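Local coordinates for immunity 23 family protein (Burkholderia dolosa AU0158, PDB 5FFP) that probably acts as the CdiI immunity protein of a contact-dependent growth inhibition system, neutralising the partner toxin so that the cells producing it are spared, at residues A[30-34]-A[35-39]; A[99-103]-A[104-108]. One frame throughout, in Å; residues are numbered along the deposited sequence.

Contact 1 of 2, residues A[30-34]-A[35-39]; sequences GYFMG and GKLVW
A beta hairpin with a two-residue loop joins strands 26-33 and 36-44, and its type I' turn runs from Met33 to Lys36 with Gly34 and Gly35 at the corners, both at positive phi. The turn is closed by a pair of backbone bonds, Met33 N to Lys36 O at 2.7 Å and Lys36 N to Met33 O at 2.8 Å. One hydrogen-bonded pair further on, Tyr31 and Val38 exchange N-H and C=O at 3.0 Å each way.

Phe32 and Leu37 form the non-hydrogen-bonded pair in between and pack on the same face of the sheet. Leu37 chi1 (-178°) swings CG away from the backbone N, and the next torsion then lays CD1 over the middle of the Phe32 ring, a CH-pi contact of 3.6 Å from CD1 to the ring centroid and only 6° off the normal. The same methyl carbon leans on the backbone at Tyr31 O, while Trp12 of strand 9-15 touches Leu37 from beside the hairpin.

Tyr31, Met33 and Val38 lie on the other face, where Ile112 of strand 110-117 packs against all three. There the selenomethionine chain of Met33 bends at its last torsion and crosses Val38 at about a right angle, setting Met33 CE 3.4 Å from Val38 CG2.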
loop_
_atom_site.group_PDB
_atom_site.type_symbol
_atom_site.label_atom_id
_atom_site.label_comp_id
_atom_site.label_asym_id
_atom_site.label_seq_id
_atom_site.Cartn_x
_atom_site.Cartn_y
_atom_site.Cartn_z
ATOM N N GLY A 30 11.820 22.435 5.774
ATOM C CA GLY A 30 11.003 22.293 6.959
ATOM C C GLY A 30 9.629 22.814 6.664
ATOM O O GLY A 30 9.470 23.640 5.790
ATOM N N TYR A 31 8.665 22.287 7.381
ATOM C CA TYR A 31 7.292 22.768 7.426
ATOM C C TYR A 31 7.113 23.421 8.818
ATOM O O TYR A 31 7.431 22.795 9.859
ATOM C CB TYR A 31 6.322 21.593 7.353
ATOM C CG TYR A 31 6.038 20.978 6.014
ATOM C CD1 TYR A 31 6.769 21.291 4.874
ATOM C CD2 TYR A 31 5.073 20.029 5.905
ATOM C CE1 TYR A 31 6.504 20.700 3.655
ATOM C CE2 TYR A 31 4.810 19.426 4.698
ATOM C CZ TYR A 31 5.543 19.765 3.577
ATOM O OH TYR A 31 5.233 19.148 2.380
ATOM N N PHE A 32 6.642 24.665 8.835
ATOM C CA PHE A 32 6.084 25.278 10.057
ATOM C C PHE A 32 4.577 25.000 10.068
ATOM O O PHE A 32 3.880 25.247 9.088
ATOM C CB PHE A 32 6.214 26.795 10.055
ATOM C CG PHE A 32 7.549 27.304 10.429
ATOM C CD1 PHE A 32 7.884 27.466 11.744
ATOM C CD2 PHE A 32 8.436 27.702 9.454
ATOM C CE1 PHE A 32 9.133 27.952 12.090
ATOM C CE2 PHE A 32 9.686 28.183 9.772
ATOM C CZ PHE A 32 10.039 28.319 11.099
HETATM N N MSE A 33 4.091 24.510 11.192
HETATM C CA MSE A 33 2.694 24.161 11.329
HETATM C C MSE A 33 2.274 24.660 12.690
HETATM O O MSE A 33 2.812 24.216 13.729
HETATM C CB MSE A 33 2.561 22.647 11.176
HETATM C CG MSE A 33 3.281 22.114 9.936
HETATM SE SE MSE A 33 3.018 20.162 9.873
HETATM C CE MSE A 33 4.421 19.656 11.171
ATOM N N GLY A 34 1.350 25.625 12.688
ATOM C CA GLY A 34 0.889 26.318 13.922
ATOM C C GLY A 34 2.002 26.775 14.819
ATOM O O GLY A 34 1.931 26.624 16.038
ATOM N N GLY A 35 3.078 27.263 14.205
ATOM C CA GLY A 35 4.268 27.718 14.929
ATOM C C GLY A 35 5.330 26.681 15.231
ATOM O O GLY A 35 6.457 27.038 15.600
ATOM N N LYS A 36 4.992 25.404 15.094
ATOM C CA LYS A 36 5.943 24.343 15.331
ATOM C C LYS A 36 6.675 24.057 14.031
ATOM O O LYS A 36 6.096 24.192 12.946
ATOM C CB LYS A 36 5.203 23.108 15.845
ATOM C CG LYS A 36 6.111 21.926 16.166
ATOM C CD LYS A 36 5.445 20.937 17.135
ATOM C CE LYS A 36 6.413 19.866 17.659
ATOM N NZ LYS A 36 6.873 18.956 16.584
ATOM N N LEU A 37 7.950 23.672 14.135
ATOM C CA LEU A 37 8.787 23.378 12.958
ATOM C C LEU A 37 9.272 21.931 12.990
ATOM O O LEU A 37 9.826 21.462 13.985
ATOM C CB LEU A 37 9.993 24.313 12.903
ATOM C CG LEU A 37 10.969 24.188 11.710
ATOM C CD1 LEU A 37 10.287 24.548 10.410
ATOM C CD2 LEU A 37 12.209 25.055 11.902
ATOM N N VAL A 38 9.037 21.220 11.892
ATOM C CA VAL A 38 9.652 19.920 11.665
ATOM C C VAL A 38 10.508 20.081 10.420
ATOM O O VAL A 38 10.085 20.667 9.427
ATOM C CB VAL A 38 8.607 18.780 11.559
ATOM C CG1 VAL A 38 7.789 18.679 12.839
ATOM C CG2 VAL A 38 7.672 18.978 10.375
ATOM N N TRP A 39 11.739 19.610 10.483
ATOM C CA TRP A 39 12.703 19.937 9.455
ATOM C C TRP A 39 13.673 18.778 9.227
ATOM O O TRP A 39 13.795 17.839 10.056
ATOM C CB TRP A 39 13.478 21.217 9.845
ATOM C CG TRP A 39 14.301 21.072 11.058
ATOM C CD1 TRP A 39 13.932 21.381 12.329
ATOM C CD2 TRP A 39 15.645 20.603 11.135
ATOM N NE1 TRP A 39 14.954 21.115 13.196
ATOM C CE2 TRP A 39 16.022 20.630 12.490
ATOM C CE3 TRP A 39 16.589 20.187 10.180
ATOM C CZ2 TRP A 39 17.277 20.213 12.927
ATOM C CZ3 TRP A 39 17.865 19.749 10.625
ATOM C CH2 TRP A 39 18.184 19.776 11.978
#

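Contact 2 of 2, residues A[99-103]-A[104-108]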
loop_
_atom_site.group_PDB
_atom_site.type_symbol
_atom_site.label_atom_id
_atom_site.label_comp_id
_atom_site.label_asym_id
_atom_site.label_seq_id
_atom_site.Cartn_x
_atom_site.Cartn_y
_atom_site.Cartn_z
ATOM N N LEU A 99 -1.601 12.161 2.765
ATOM C CA LEU A 99 -0.209 12.413 3.093
ATOM C C LEU A 99 0.354 13.571 2.290
ATOM O O LEU A 99 0.244 13.570 1.072
ATOM C CB LEU A 99 0.606 11.164 2.800
ATOM C CG LEU A 99 2.088 11.261 3.147
ATOM C CD1 LEU A 99 2.253 11.533 4.627
ATOM C CD2 LEU A 99 2.754 9.965 2.760
ATOM N N VAL A 100 0.931 14.565 2.968
ATOM C CA VAL A 100 1.540 15.704 2.283
ATOM C C VAL A 100 2.973 16.015 2.687
ATOM O O VAL A 100 3.528 17.052 2.247
ATOM C CB VAL A 100 0.672 16.967 2.428
ATOM C CG1 VAL A 100 -0.747 16.686 1.940
ATOM C CG2 VAL A 100 0.653 17.465 3.859
ATOM N N SER A 101 3.585 15.160 3.506
ATOM C CA SER A 101 5.009 15.332 3.803
ATOM C C SER A 101 5.842 15.313 2.526
ATOM O O SER A 101 5.656 14.448 1.687
ATOM C CB SER A 101 5.564 14.211 4.690
ATOM O OG SER A 101 4.714 13.886 5.759
ATOM N N ALA A 102 6.753 16.264 2.397
ATOM C CA ALA A 102 7.875 16.130 1.507
ATOM C C ALA A 102 8.560 14.813 1.826
ATOM O O ALA A 102 8.408 14.304 2.938
ATOM C CB ALA A 102 8.823 17.286 1.711
ATOM N N GLU A 103 9.297 14.264 0.850
ATOM C CA GLU A 103 9.993 12.970 0.991
ATOM C C GLU A 103 11.087 13.018 2.047
ATOM O O GLU A 103 11.281 12.057 2.781
ATOM C CB GLU A 103 10.655 12.496 -0.335
ATOM C CG GLU A 103 9.714 11.896 -1.376
ATOM C CD GLU A 103 10.426 11.341 -2.634
ATOM O OE1 GLU A 103 9.822 11.374 -3.742
ATOM O OE2 GLU A 103 11.589 10.866 -2.526
ATOM N N SER A 104 11.820 14.122 2.120
ATOM C CA SER A 104 12.863 14.222 3.132
ATOM C C SER A 104 12.216 14.085 4.507
ATOM O O SER A 104 12.776 13.434 5.378
ATOM C CB SER A 104 13.683 15.512 2.982
ATOM O OG SER A 104 12.855 16.647 2.802
ATOM N N LEU A 105 11.025 14.672 4.682
ATOM C CA LEU A 105 10.345 14.635 5.980
ATOM C C LEU A 105 9.784 13.249 6.300
ATOM O O LEU A 105 10.057 12.718 7.360
ATOM C CB LEU A 105 9.248 15.696 6.077
ATOM C CG LEU A 105 9.720 17.151 5.995
ATOM C CD1 LEU A 105 8.503 18.064 5.839
ATOM C CD2 LEU A 105 10.531 17.540 7.223
ATOM N N SER A 106 9.032 12.657 5.377
ATOM C CA SER A 106 8.635 11.232 5.487
ATOM C C SER A 106 9.769 10.286 5.802
ATOM O O SER A 106 9.612 9.342 6.578
ATOM C CB SER A 106 8.111 10.731 4.136
ATOM O OG SER A 106 6.946 11.404 3.728
ATOM N N ASP A 107 10.898 10.504 5.138
ATOM C CA ASP A 107 11.996 9.579 5.236
ATOM C C ASP A 107 12.647 9.637 6.609
ATOM O O ASP A 107 13.243 8.664 7.062
ATOM C CB ASP A 107 12.995 9.800 4.083
ATOM C CG ASP A 107 12.536 9.099 2.754
ATOM O OD1 ASP A 107 11.368 8.659 2.678
ATOM O OD2 ASP A 107 13.347 8.997 1.798
ATOM N N GLU A 108 12.529 10.775 7.276
ATOM C CA GLU A 108 12.931 10.877 8.673
ATOM C C GLU A 108 11.870 10.309 9.616
ATOM O O GLU A 108 12.182 9.906 10.729
ATOM C CB GLU A 108 13.175 12.327 9.054
ATOM C CG GLU A 108 14.522 12.839 8.627
ATOM C CD GLU A 108 14.847 14.117 9.347
ATOM O OE1 GLU A 108 13.877 14.823 9.721
ATOM O OE2 GLU A 108 16.055 14.411 9.532
#
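With chi1 near -63°, Ser106 holds its OG anti to its own carbonyl carbon and turned back toward the start of the helix, where it comes 3.3 Å from Ser101 CB and sends a weak hydrogen bond to Ala102 O. Leu105 has the same first torsion, which leaves its CD1 alongside Ala102 CB, 4.2 Å away.

Ala102 O is where the two segments are chiefly joined. Its main bond comes from Ser106 N at 3.0 Å, nearly straight at 171° and in the carbonyl plane. Leu105 N, 3.2 Å from Ala102 O, adds only a weak, strongly bent hydrogen bond, so one carbonyl is approached by three donors, two of them marginal. The next rung runs from Asp107 N to Glu103 O at 2.8 Å. The carboxylates of Glu103 and Asp107 stay apart, with OE2 of Glu103 5.0 Å from OD2 of Asp107.

Two serine hydroxyls are used on neighbouring elements: Ser101 OG is hydrogen-bonded to Tyr110 O, and Ser104 OG to Asp48 OD2 of helix 45-52. Leu105 packs on Leu29 of strand 26-33, while Ser106 touches Ala91 of the second subunit.

This is the first turn of a short alpha-helix, 103-108, entered from a loop. Ala102 sits at the N-cap; its methyl cannot cap the helix's N-H groups, but its carbonyl accepts the first i to i+4 bond, from Ser106 N.

How the contacts relate
From the N terminus, strand 26-33 runs into the tight hairpin of contact 1, which closes at once and sends the chain back along strand 36-44. Three helices later the chain reaches 99-108, where contact 2 starts helix 103-108 just ahead of strand 110-117. The two contacts are thus in series and neither encloses the other; their centres lie about 13 Å apart. They nevertheless touch. Tyr31 reaches from the hairpin with its OH 2.7 Å from Val100 O, a probable hydrogen bond, and its ring lies against Leu105. The four-stranded sheet is thereby tied to the loop and helix that lead into the three-stranded one.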